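Local coordinates for protein BtGH115A (Bacteroides thetaiotaomicron, PDB 5BY3) that acts as a family GH115 4-O-methyl-alpha-glucuronidase specific for decorated arabinogalactans, a glycoside hydrolase, at residues 121-125 and 204-208; 160-164 and 207-211; 197-203 and 231-237. All blocks are in the same frame, centred on the assembly; numbering follows the deposited sequence.

Interaction 1. Residues 121-125 and 204-208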
ATOM      1  N   LEU A 121       1.711  18.020  15.050  1.00 46.92           N
ATOM      2  CA  LEU A 121       2.585  17.328  14.115  1.00 44.96           C
ATOM      3  C   LEU A 121       2.680  18.000  12.758  1.00 43.31           C
ATOM      4  O   LEU A 121       3.560  17.694  11.995  1.00 53.43           O
ATOM      5  CB  LEU A 121       2.175  15.862  14.001  1.00 43.17           C
ATOM      6  CG  LEU A 121       2.533  15.081  15.292  1.00 44.84           C
ATOM      7  CD1 LEU A 121       2.023  13.661  15.268  1.00 42.52           C
ATOM      8  CD2 LEU A 121       4.022  15.056  15.595  1.00 40.74           C
ATOM      9  N   GLU A 122       1.801  18.950  12.478  1.00 45.75           N
ATOM     10  CA  GLU A 122       1.886  19.750  11.260  1.00 43.35           C
ATOM     11  C   GLU A 122       3.032  20.734  11.389  1.00 44.56           C
ATOM     12  O   GLU A 122       3.692  21.091  10.391  1.00 47.47           O
ATOM     13  CB  GLU A 122       0.571  20.510  11.040  1.00 43.52           C
ATOM     14  CG  GLU A 122       0.472  21.381   9.800  1.00 49.25           C
ATOM     15  CD  GLU A 122       0.865  20.683   8.499  1.00 55.59           C
ATOM     16  OE1 GLU A 122       0.478  19.503   8.247  1.00 65.27           O
ATOM     17  OE2 GLU A 122       1.551  21.358   7.703  1.00 59.18           O
ATOM     18  N   ILE A 123       3.247  21.179  12.623  1.00 41.45           N
ATOM     19  CA  ILE A 123       4.278  22.159  12.951  1.00 44.48           C
ATOM     20  C   ILE A 123       5.594  21.453  12.769  1.00 43.15           C
ATOM     21  O   ILE A 123       6.539  22.038  12.267  1.00 39.31           O
ATOM     22  CB  ILE A 123       4.135  22.674  14.393  1.00 46.61           C
ATOM     23  CG1 ILE A 123       2.768  23.361  14.539  1.00 44.77           C
ATOM     24  CG2 ILE A 123       5.315  23.576  14.795  1.00 42.09           C
ATOM     25  CD1 ILE A 123       2.544  23.946  15.914  1.00 53.03           C
ATOM     26  N   SER A 124       5.605  20.163  13.114  1.00 46.43           N
ATOM     27  CA  SER A 124       6.769  19.330  12.937  1.00 42.72           C
ATOM     28  C   SER A 124       7.113  19.125  11.432  1.00 47.66           C
ATOM     29  O   SER A 124       8.291  19.208  11.055  1.00 51.05           O
ATOM     30  CB  SER A 124       6.588  18.067  13.748  1.00 41.31           C
ATOM     31  OG  SER A 124       7.213  16.978  13.118  1.00 55.41           O
ATOM     32  N   ARG A 125       6.103  18.914  10.582  1.00 44.74           N
ATOM     33  CA  ARG A 125       6.284  18.921   9.106  1.00 48.57           C
ATOM     34  C   ARG A 125       6.832  20.252   8.551  1.00 48.67           C
ATOM     35  O   ARG A 125       7.702  20.245   7.658  1.00 46.15           O
ATOM     36  CB  ARG A 125       4.986  18.529   8.362  1.00 48.50           C
ATOM     37  CG  ARG A 125       4.671  17.031   8.408  1.00 46.84           C
ATOM     38  CD  ARG A 125       3.171  16.715   8.286  1.00 48.31           C
ATOM     39  NE  ARG A 125       2.931  15.293   7.979  1.00 59.96           N
ATOM     40  CZ  ARG A 125       3.102  14.703   6.776  1.00 62.19           C
ATOM     41  NH1 ARG A 125       3.497  15.383   5.686  1.00 56.41           N
ATOM     42  NH2 ARG A 125       2.865  13.403   6.653  1.00 58.05           N
ATOM     43  N   LEU A 204       1.464   8.355  13.501  1.00 40.73           N
ATOM     44  CA  LEU A 204       1.175   9.749  13.851  1.00 40.37           C
ATOM     45  C   LEU A 204       1.727  10.717  12.815  1.00 42.86           C
ATOM     46  O   LEU A 204       0.993  11.572  12.274  1.00 45.43           O
ATOM     47  CB  LEU A 204       1.722  10.072  15.248  1.00 41.22           C
ATOM     48  CG  LEU A 204       1.051   9.461  16.504  1.00 41.67           C
ATOM     49  CD1 LEU A 204       1.425  10.189  17.791  1.00 40.46           C
ATOM     50  CD2 LEU A 204      -0.465   9.383  16.397  1.00 48.94           C
ATOM     51  N   ARG A 205       3.007  10.542  12.481  1.00 39.76           N
ATOM     52  CA  ARG A 205       3.659  11.438  11.523  1.00 37.00           C
ATOM     53  C   ARG A 205       3.063  11.296  10.123  1.00 37.24           C
ATOM     54  O   ARG A 205       3.159  12.231   9.323  1.00 35.10           O
ATOM     55  CB  ARG A 205       5.149  11.153  11.460  1.00 34.18           C
ATOM     56  CG  ARG A 205       5.937  11.604  12.652  1.00 32.39           C
ATOM     57  CD  ARG A 205       7.424  11.430  12.297  1.00 32.38           C
ATOM     58  NE  ARG A 205       8.370  11.649  13.399  1.00 31.89           N
ATOM     59  CZ  ARG A 205       8.576  12.819  14.002  1.00 38.18           C
ATOM     60  NH1 ARG A 205       7.867  13.898  13.658  1.00 35.74           N
ATOM     61  NH2 ARG A 205       9.471  12.912  14.987  1.00 37.85           N
ATOM     62  N   LEU A 206       2.503  10.117   9.820  1.00 35.30           N
ATOM     63  CA  LEU A 206       1.802   9.884   8.569  1.00 37.96           C
ATOM     64  C   LEU A 206       0.303  10.271   8.600  1.00 41.53           C
ATOM     65  O   LEU A 206      -0.404  10.153   7.580  1.00 37.46           O
ATOM     66  CB  LEU A 206       1.985   8.425   8.127  1.00 38.60           C
ATOM     67  CG  LEU A 206       3.359   7.952   7.660  1.00 38.72           C
ATOM     68  CD1 LEU A 206       3.387   6.434   7.583  1.00 42.42           C
ATOM     69  CD2 LEU A 206       3.737   8.582   6.332  1.00 37.77           C
ATOM     70  N   ARG A 207      -0.145  10.748   9.767  1.00 45.32           N
ATOM     71  CA  ARG A 207      -1.563  11.077  10.106  1.00 50.74           C
ATOM     72  C   ARG A 207      -2.509   9.892  10.011  1.00 48.23           C
ATOM     73  O   ARG A 207      -3.669  10.056   9.693  1.00 56.94           O
ATOM     74  CB  ARG A 207      -2.149  12.258   9.294  1.00 49.16           C
ATOM     75  CG  ARG A 207      -1.322  13.532   9.201  1.00 48.70           C
ATOM     76  CD  ARG A 207      -0.659  13.569   7.832  1.00 51.39           C
ATOM     77  NE  ARG A 207      -0.400  14.940   7.420  1.00 50.83           N
ATOM     78  CZ  ARG A 207      -0.179  15.353   6.182  1.00 47.44           C
ATOM     79  NH1 ARG A 207      -0.175  14.521   5.129  1.00 44.20           N
ATOM     80  NH2 ARG A 207       0.023  16.642   6.012  1.00 58.35           N
ATOM     81  N   ALA A 208      -1.991   8.696  10.231  1.00 49.67           N
ATOM     82  CA  ALA A 208      -2.768   7.478  10.219  1.00 44.97           C
ATOM     83  C   ALA A 208      -3.273   7.318  11.643  1.00 50.95           C
ATOM     84  O   ALA A 208      -2.666   7.863  12.602  1.00 48.42           O
ATOM     85  CB  ALA A 208      -1.888   6.300   9.806  1.00 42.70           C
TER
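R125 and R207 stack their guanidinium groups where helix 113-126, which follows strand 106-110 of the N-terminal mixed sheet, meets the end of helix 193-205 of the barrel, in a buried contact. Helix 193-205 terminates in a Schellman motif, with R207 at positive phi (60°), and helix 113-126 lies against this turn. The pair is a worked example of how two like charges can share one site. The planes are 7° apart and the centres 3.4 Å apart, each CZ sitting over the middle of the other group. The charge is probably offset by E122, whose OE1 lies at the edge of the R207 group in a long salt bridge, 3.7 Å from NH2, and by a weak, long ion pair from R207 to D449; W452 adds a cation-pi contact to R207. Bending of the E122 chain at chi2 (50°) brings its carboxylate round to that edge. R125 also serves the helix end: its NH2 donates to R205 O at 2.9 Å, in the carbonyl plane, while NE makes a weaker bond to the same oxygen. The side chain of R205 instead forms salt bridges with D50 and E133. D50 is also hydrogen-bonded to S124 OG, which lies in the plane of the R205 guanidinium, 3.2 Å from NH1. Apart from these polar groups, L121 reaches across with one methyl, CD1 touching L204 CB at 3.6 Å.

Interaction 2. Residues 160-164 and 207-211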
ATOM      1  N   VAL A 160     -10.192  10.440   4.350  1.00 47.42           N
ATOM      2  CA  VAL A 160     -10.610   9.097   4.800  1.00 45.89           C
ATOM      3  C   VAL A 160     -10.611   9.045   6.326  1.00 48.09           C
ATOM      4  O   VAL A 160      -9.670   9.564   6.979  1.00 52.42           O
ATOM      5  CB  VAL A 160      -9.773   7.988   4.112  1.00 44.77           C
ATOM      6  CG1 VAL A 160     -10.097   6.576   4.633  1.00 40.01           C
ATOM      7  CG2 VAL A 160      -9.974   8.055   2.591  1.00 41.39           C
ATOM      8  N   GLU A 161     -11.681   8.466   6.890  1.00 46.19           N
ATOM      9  CA  GLU A 161     -11.923   8.540   8.351  1.00 45.43           C
ATOM     10  C   GLU A 161     -10.998   7.627   9.188  1.00 41.09           C
ATOM     11  O   GLU A 161     -10.474   8.055  10.238  1.00 34.75           O
ATOM     12  CB  GLU A 161     -13.410   8.329   8.725  1.00 46.11           C
ATOM     13  CG  GLU A 161     -13.756   9.022  10.045  1.00 51.94           C
ATOM     14  CD  GLU A 161     -15.115   8.694  10.666  1.00 54.92           C
ATOM     15  OE1 GLU A 161     -15.920   7.951  10.073  1.00 56.03           O
ATOM     16  OE2 GLU A 161     -15.380   9.207  11.781  1.00 61.16           O
ATOM     17  N   TYR A 162     -10.792   6.403   8.708  1.00 36.67           N
ATOM     18  CA  TYR A 162      -9.837   5.499   9.330  1.00 41.36           C
ATOM     19  C   TYR A 162      -8.760   5.071   8.330  1.00 45.72           C
ATOM     20  O   TYR A 162      -9.065   4.574   7.230  1.00 43.46           O
ATOM     21  CB  TYR A 162     -10.541   4.277   9.915  1.00 43.33           C
ATOM     22  CG  TYR A 162     -11.379   4.642  11.099  1.00 48.30           C
ATOM     23  CD1 TYR A 162     -10.813   4.710  12.372  1.00 50.37           C
ATOM     24  CD2 TYR A 162     -12.732   4.976  10.951  1.00 50.29           C
ATOM     25  CE1 TYR A 162     -11.579   5.051  13.482  1.00 50.69           C
ATOM     26  CE2 TYR A 162     -13.503   5.330  12.048  1.00 51.72           C
ATOM     27  CZ  TYR A 162     -12.916   5.353  13.307  1.00 50.94           C
ATOM     28  OH  TYR A 162     -13.654   5.691  14.393  1.00 51.64           O
ATOM     29  N   ARG A 163      -7.494   5.273   8.706  1.00 44.29           N
ATOM     30  CA  ARG A 163      -6.418   4.928   7.789  1.00 42.86           C
ATOM     31  C   ARG A 163      -5.279   4.331   8.545  1.00 40.54           C
ATOM     32  O   ARG A 163      -4.897   4.761   9.628  1.00 42.65           O
ATOM     33  CB  ARG A 163      -6.023   6.117   6.905  1.00 41.85           C
ATOM     34  CG  ARG A 163      -5.850   7.375   7.688  1.00 41.92           C
ATOM     35  CD  ARG A 163      -6.458   8.674   7.155  1.00 36.83           C
ATOM     36  NE  ARG A 163      -6.029   9.577   8.232  1.00 36.83           N
ATOM     37  CZ  ARG A 163      -6.746   9.869   9.324  1.00 41.78           C
ATOM     38  NH1 ARG A 163      -8.023   9.461   9.450  1.00 42.99           N
ATOM     39  NH2 ARG A 163      -6.205  10.628  10.269  1.00 39.30           N
ATOM     40  N   GLY A 164      -4.741   3.284   7.986  1.00 38.97           N
ATOM     41  CA  GLY A 164      -3.806   2.557   8.792  1.00 39.79           C
ATOM     42  C   GLY A 164      -3.092   1.531   8.001  1.00 39.73           C
ATOM     43  O   GLY A 164      -3.307   1.396   6.786  1.00 35.17           O
ATOM     44  N   ARG A 207      -0.145  10.748   9.767  1.00 45.32           N
ATOM     45  CA  ARG A 207      -1.563  11.077  10.106  1.00 50.74           C
ATOM     46  C   ARG A 207      -2.509   9.892  10.011  1.00 48.23           C
ATOM     47  O   ARG A 207      -3.669  10.056   9.693  1.00 56.94           O
ATOM     48  CB  ARG A 207      -2.149  12.258   9.294  1.00 49.16           C
ATOM     49  CG  ARG A 207      -1.322  13.532   9.201  1.00 48.70           C
ATOM     50  CD  ARG A 207      -0.659  13.569   7.832  1.00 51.39           C
ATOM     51  NE  ARG A 207      -0.400  14.940   7.420  1.00 50.83           N
ATOM     52  CZ  ARG A 207      -0.179  15.353   6.182  1.00 47.44           C
ATOM     53  NH1 ARG A 207      -0.175  14.521   5.129  1.00 44.20           N
ATOM     54  NH2 ARG A 207       0.023  16.642   6.012  1.00 58.35           N
ATOM     55  N   ALA A 208      -1.991   8.696  10.231  1.00 49.67           N
ATOM     56  CA  ALA A 208      -2.768   7.478  10.219  1.00 44.97           C
ATOM     57  C   ALA A 208      -3.273   7.318  11.643  1.00 50.95           C
ATOM     58  O   ALA A 208      -2.666   7.863  12.602  1.00 48.42           O
ATOM     59  CB  ALA A 208      -1.888   6.300   9.806  1.00 42.70           C
ATOM     60  N   ASN A 209      -4.392   6.608  11.802  1.00 51.52           N
ATOM     61  CA  ASN A 209      -4.983   6.464  13.140  1.00 48.27           C
ATOM     62  C   ASN A 209      -5.225   5.038  13.588  1.00 45.42           C
ATOM     63  O   ASN A 209      -5.571   4.824  14.758  1.00 44.98           O
ATOM     64  CB  ASN A 209      -6.251   7.321  13.305  1.00 43.65           C
ATOM     65  CG  ASN A 209      -7.301   7.033  12.257  1.00 43.80           C
ATOM     66  OD1 ASN A 209      -7.246   6.016  11.548  1.00 45.82           O
ATOM     67  ND2 ASN A 209      -8.277   7.948  12.140  1.00 37.52           N
ATOM     68  N   THR A 210      -5.005   4.087  12.675  1.00 38.92           N
ATOM     69  CA  THR A 210      -5.417   2.691  12.837  1.00 40.96           C
ATOM     70  C   THR A 210      -4.229   1.713  12.646  1.00 42.57           C
ATOM     71  O   THR A 210      -3.316   1.999  11.900  1.00 47.54           O
ATOM     72  CB  THR A 210      -6.560   2.392  11.838  1.00 40.94           C
ATOM     73  OG1 THR A 210      -7.621   3.349  12.020  1.00 42.70           O
ATOM     74  CG2 THR A 210      -7.089   1.001  11.980  1.00 35.14           C
ATOM     75  N   TYR A 211      -4.255   0.563  13.309  1.00 41.00           N
ATOM     76  CA  TYR A 211      -3.197  -0.435  13.208  1.00 42.76           C
ATOM     77  C   TYR A 211      -3.785  -1.823  13.277  1.00 42.47           C
ATOM     78  O   TYR A 211      -4.632  -2.080  14.117  1.00 45.69           O
ATOM     79  CB  TYR A 211      -2.198  -0.248  14.365  1.00 42.95           C
ATOM     80  CG  TYR A 211      -1.014  -1.215  14.441  1.00 43.51           C
ATOM     81  CD1 TYR A 211      -0.279  -1.556  13.312  1.00 42.72           C
ATOM     82  CD2 TYR A 211      -0.596  -1.734  15.677  1.00 40.57           C
ATOM     83  CE1 TYR A 211       0.791  -2.432  13.399  1.00 48.72           C
ATOM     84  CE2 TYR A 211       0.478  -2.573  15.776  1.00 44.16           C
ATOM     85  CZ  TYR A 211       1.179  -2.933  14.635  1.00 50.36           C
ATOM     86  OH  TYR A 211       2.268  -3.801  14.733  1.00 59.90           O
TER
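The guanidinium of R163 carries the side chain of N209 over one face, the amide plane turned 57° against it, and has R207 O at its edge. The ring of Y162 presents an edge to T210, whose OG1 lies in the ring plane 3.5 Å from CD1; F238 meets the same ring edge-to-face. The amide of N209 is used at both ends. ND2 donates to E161 O at 2.9 Å, almost within the amide plane, and OD1 receives R163 N at 2.9 Å and the hydroxyl of T210 from opposite faces. N209 CG stands between its backbone N and carbonyl carbon (chi1 56°), which turns the amide back over the 160-164 segment. Backbone bonds complete the register: R163 O accepts both N209 N and T210 N, and G164 pairs with T210 in a parallel bridge between neighbouring strands of the barrel. NE and NH2 of R163 both reach R207 O, at 2.8 and 2.7 Å, through weak, bent bonds, while NH1 goes to V160 O and to Q94 OE1. This suggests that the side chain of one buried asparagine supplements the backbone pairing just before the parallel strands join, three bonds fixing its amide rotation.

Interaction 3. Residues 197-203 and 231-237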
ATOM      1  N   GLU A 197       5.648   1.598  20.063  1.00 48.87           N
ATOM      2  CA  GLU A 197       5.771   3.049  20.172  1.00 46.46           C
ATOM      3  C   GLU A 197       6.446   3.664  18.935  1.00 47.36           C
ATOM      4  O   GLU A 197       6.007   4.718  18.445  1.00 48.04           O
ATOM      5  CB  GLU A 197       6.478   3.441  21.459  1.00 50.60           C
ATOM      6  CG  GLU A 197       5.700   3.037  22.705  1.00 57.54           C
ATOM      7  CD  GLU A 197       6.482   3.233  23.998  1.00 65.16           C
ATOM      8  OE1 GLU A 197       7.684   2.851  24.041  1.00 61.01           O
ATOM      9  OE2 GLU A 197       5.878   3.744  24.974  1.00 61.89           O
ATOM     10  N   ARG A 198       7.494   2.998  18.426  1.00 43.20           N
ATOM     11  CA  ARG A 198       8.137   3.401  17.185  1.00 45.04           C
ATOM     12  C   ARG A 198       7.208   3.372  15.958  1.00 43.76           C
ATOM     13  O   ARG A 198       7.202   4.330  15.188  1.00 41.30           O
ATOM     14  CB  ARG A 198       9.397   2.579  16.908  1.00 45.48           C
ATOM     15  CG  ARG A 198      10.621   3.040  17.691  1.00 48.10           C
ATOM     16  CD  ARG A 198      11.029   4.494  17.456  1.00 43.80           C
ATOM     17  NE  ARG A 198      12.233   4.764  18.242  1.00 43.85           N
ATOM     18  CZ  ARG A 198      12.877   5.929  18.370  1.00 44.87           C
ATOM     19  NH1 ARG A 198      12.475   7.066  17.779  1.00 41.99           N
ATOM     20  NH2 ARG A 198      13.963   5.938  19.134  1.00 43.26           N
ATOM     21  N   ILE A 199       6.443   2.286  15.795  1.00 40.99           N
ATOM     22  CA  ILE A 199       5.433   2.187  14.748  1.00 40.49           C
ATOM     23  C   ILE A 199       4.366   3.269  14.885  1.00 44.02           C
ATOM     24  O   ILE A 199       4.013   3.940  13.887  1.00 44.43           O
ATOM     25  CB  ILE A 199       4.796   0.788  14.696  1.00 45.75           C
ATOM     26  CG1 ILE A 199       5.911  -0.264  14.505  1.00 45.63           C
ATOM     27  CG2 ILE A 199       3.773   0.730  13.567  1.00 40.91           C
ATOM     28  CD1 ILE A 199       5.450  -1.715  14.584  1.00 44.37           C
ATOM     29  N   PHE A 200       3.902   3.489  16.116  1.00 42.22           N
ATOM     30  CA  PHE A 200       2.889   4.506  16.341  1.00 41.09           C
ATOM     31  C   PHE A 200       3.365   5.935  16.089  1.00 43.53           C
ATOM     32  O   PHE A 200       2.577   6.756  15.554  1.00 45.57           O
ATOM     33  CB  PHE A 200       2.212   4.369  17.697  1.00 47.50           C
ATOM     34  CG  PHE A 200       1.695   2.981  18.022  1.00 44.82           C
ATOM     35  CD1 PHE A 200       1.229   2.118  17.040  1.00 44.88           C
ATOM     36  CD2 PHE A 200       1.653   2.550  19.350  1.00 48.98           C
ATOM     37  CE1 PHE A 200       0.756   0.860  17.376  1.00 44.95           C
ATOM     38  CE2 PHE A 200       1.190   1.275  19.692  1.00 42.34           C
ATOM     39  CZ  PHE A 200       0.732   0.439  18.704  1.00 43.73           C
ATOM     40  N   GLU A 201       4.636   6.237  16.400  1.00 39.57           N
ATOM     41  CA  GLU A 201       5.237   7.516  15.933  1.00 40.88           C
ATOM     42  C   GLU A 201       5.117   7.672  14.418  1.00 41.20           C
ATOM     43  O   GLU A 201       4.823   8.748  13.895  1.00 43.18           O
ATOM     44  CB  GLU A 201       6.742   7.568  16.185  1.00 40.14           C
ATOM     45  CG  GLU A 201       7.195   7.858  17.584  1.00 45.22           C
ATOM     46  CD  GLU A 201       8.711   7.800  17.724  1.00 45.49           C
ATOM     47  OE1 GLU A 201       9.468   7.803  16.718  1.00 47.37           O
ATOM     48  OE2 GLU A 201       9.146   7.749  18.872  1.00 43.60           O
ATOM     49  N   LEU A 202       5.414   6.589  13.712  1.00 41.23           N
ATOM     50  CA  LEU A 202       5.409   6.635  12.271  1.00 44.63           C
ATOM     51  C   LEU A 202       3.993   6.921  11.809  1.00 45.94           C
ATOM     52  O   LEU A 202       3.817   7.748  10.910  1.00 53.10           O
ATOM     53  CB  LEU A 202       5.966   5.347  11.675  1.00 38.01           C
ATOM     54  CG  LEU A 202       5.954   5.127  10.167  1.00 38.50           C
ATOM     55  CD1 LEU A 202       6.661   6.224   9.401  1.00 35.53           C
ATOM     56  CD2 LEU A 202       6.593   3.776   9.883  1.00 36.29           C
ATOM     57  N   LEU A 203       3.000   6.286  12.450  1.00 42.40           N
ATOM     58  CA  LEU A 203       1.598   6.453  12.030  1.00 38.93           C
ATOM     59  C   LEU A 203       1.108   7.840  12.330  1.00 37.73           C
ATOM     60  O   LEU A 203       0.471   8.461  11.497  1.00 37.53           O
ATOM     61  CB  LEU A 203       0.683   5.419  12.667  1.00 41.41           C
ATOM     62  CG  LEU A 203       0.945   3.957  12.301  1.00 42.91           C
ATOM     63  CD1 LEU A 203       0.031   3.062  13.121  1.00 44.51           C
ATOM     64  CD2 LEU A 203       0.801   3.675  10.811  1.00 42.54           C
ATOM     65  N   ALA A 231       0.495   1.004  25.300  1.00 55.16           N
ATOM     66  CA  ALA A 231       1.229   1.818  24.302  1.00 52.01           C
ATOM     67  C   ALA A 231       0.283   2.386  23.239  1.00 47.61           C
ATOM     68  O   ALA A 231       0.370   3.555  22.851  1.00 42.75           O
ATOM     69  CB  ALA A 231       2.344   0.999  23.656  1.00 49.83           C
ATOM     70  N   ALA A 232      -0.629   1.548  22.778  1.00 47.93           N
ATOM     71  CA  ALA A 232      -1.639   1.956  21.816  1.00 48.88           C
ATOM     72  C   ALA A 232      -2.573   3.035  22.384  1.00 55.42           C
ATOM     73  O   ALA A 232      -3.019   3.932  21.647  1.00 55.78           O
ATOM     74  CB  ALA A 232      -2.430   0.737  21.366  1.00 48.67           C
ATOM     75  N   LYS A 233      -2.864   2.943  23.684  1.00 57.80           N
ATOM     76  CA  LYS A 233      -3.660   3.960  24.361  1.00 67.47           C
ATOM     77  C   LYS A 233      -2.886   5.285  24.455  1.00 62.75           C
ATOM     78  O   LYS A 233      -3.458   6.357  24.264  1.00 65.32           O
ATOM     79  CB  LYS A 233      -4.105   3.460  25.748  1.00 76.77           C
ATOM     80  CG  LYS A 233      -5.287   4.193  26.384  1.00 74.49           C
ATOM     81  CD  LYS A 233      -5.263   4.002  27.897  1.00 75.77           C
ATOM     82  CE  LYS A 233      -6.632   4.222  28.519  1.00 84.59           C
ATOM     83  NZ  LYS A 233      -7.457   2.975  28.536  1.00 85.47           N
ATOM     84  N   LYS A 234      -1.584   5.197  24.730  1.00 61.26           N
ATOM     85  CA  LYS A 234      -0.705   6.373  24.848  1.00 54.05           C
ATOM     86  C   LYS A 234      -0.648   7.153  23.529  1.00 50.89           C
ATOM     87  O   LYS A 234      -0.724   8.397  23.539  1.00 52.24           O
ATOM     88  CB  LYS A 234       0.701   5.942  25.303  1.00 58.66           C
ATOM     89  CG  LYS A 234       1.538   7.058  25.913  1.00 70.12           C
ATOM     90  CD  LYS A 234       3.027   6.936  25.574  1.00 70.50           C
ATOM     91  CE  LYS A 234       3.850   8.057  26.212  1.00 77.39           C
ATOM     92  NZ  LYS A 234       3.442   9.436  25.806  1.00 80.47           N
ATOM     93  N   TYR A 235      -0.584   6.406  22.412  1.00 43.21           N
ATOM     94  CA  TYR A 235      -0.462   6.940  21.045  1.00 39.89           C
ATOM     95  C   TYR A 235      -1.786   7.135  20.307  1.00 43.83           C
ATOM     96  O   TYR A 235      -1.800   7.703  19.215  1.00 42.69           O
ATOM     97  CB  TYR A 235       0.512   6.085  20.203  1.00 39.30           C
ATOM     98  CG  TYR A 235       1.963   6.320  20.539  1.00 44.23           C
ATOM     99  CD1 TYR A 235       2.525   5.848  21.750  1.00 41.63           C
ATOM    100  CD2 TYR A 235       2.784   7.019  19.668  1.00 42.82           C
ATOM    101  CE1 TYR A 235       3.832   6.104  22.071  1.00 42.54           C
ATOM    102  CE2 TYR A 235       4.106   7.246  19.976  1.00 41.28           C
ATOM    103  CZ  TYR A 235       4.631   6.800  21.174  1.00 45.45           C
ATOM    104  OH  TYR A 235       5.967   7.066  21.483  1.00 48.01           O
ATOM    105  N   GLY A 236      -2.896   6.664  20.880  1.00 52.48           N
ATOM    106  CA  GLY A 236      -4.261   6.988  20.376  1.00 44.67           C
ATOM    107  C   GLY A 236      -4.582   6.315  19.058  1.00 52.06           C
ATOM    108  O   GLY A 236      -5.187   6.933  18.176  1.00 55.80           O
ATOM    109  N   ILE A 237      -4.168   5.053  18.932  1.00 46.86           N
ATOM    110  CA  ILE A 237      -4.266   4.282  17.708  1.00 43.17           C
ATOM    111  C   ILE A 237      -5.416   3.302  17.865  1.00 50.76           C
ATOM    112  O   ILE A 237      -5.496   2.571  18.846  1.00 55.19           O
ATOM    113  CB  ILE A 237      -2.961   3.445  17.481  1.00 46.87           C
ATOM    114  CG1 ILE A 237      -1.698   4.338  17.288  1.00 51.75           C
ATOM    115  CG2 ILE A 237      -3.132   2.376  16.395  1.00 43.98           C
ATOM    116  CD1 ILE A 237      -1.693   5.297  16.099  1.00 46.21           C
TER
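F200 and Y235 form an oblique aromatic pair, centroids 5.8 Å apart and planes at 53°, at the heart of the contact between helices 193-205 and 228-235. Two other contacts do use ring faces. I237 CG1 makes a CH-pi contact over the F200 ring, 4.1 Å from its centroid, and E197 CA lies over the Y235 ring, displaced toward the rim. The apolar contacts fill in around these rings. F200 CB presses on Y235 CD2 at 3.4 Å, F200 CE2 reaches A232 CB at 4.0 Å and also meets A231, and L203 CD1 touches I237 CD1 at 4.1 Å. Having CG anti to the carbonyl carbon (chi1 -76°), Y235 lays its ring along helix 193-205, where CE1 meets the methylene CG of E197 at 3.6 Å and CE2 meets CG of E201. Polar groups play no bonding part across the interface: the carboxylates are engaged away from it, E197 with R194 and E201 with R49 and R198, leaving their aliphatic stems to pack. With axes 9.8 Å apart and a crossing angle of -25°, the near-parallel pair is what successive beta-alpha units produce, two adjacent helices on the outside of a TIM barrel.

The three contacts form a compact triangle, each centre about 12 Å from the other two, around helix 193-205 and the turn after it. Interactions 1 and 3 both use this helix; interaction 2 shares R207 and A208 with interaction 1 and continues into strand 210-212. Along the chain, helix 113-126 comes first, then strand 162-166, helix 193-205, strand 210-212 and helix 228-235, so interactions 2 and 3 sample one run of alternating strands and helices in the parallel barrel. A208 N probably hydrogen-bonds to L203 O, and Y211 packs on F200. The helix and the turn after it thereby link the N-terminal part, the barrel strands and the next barrel helix.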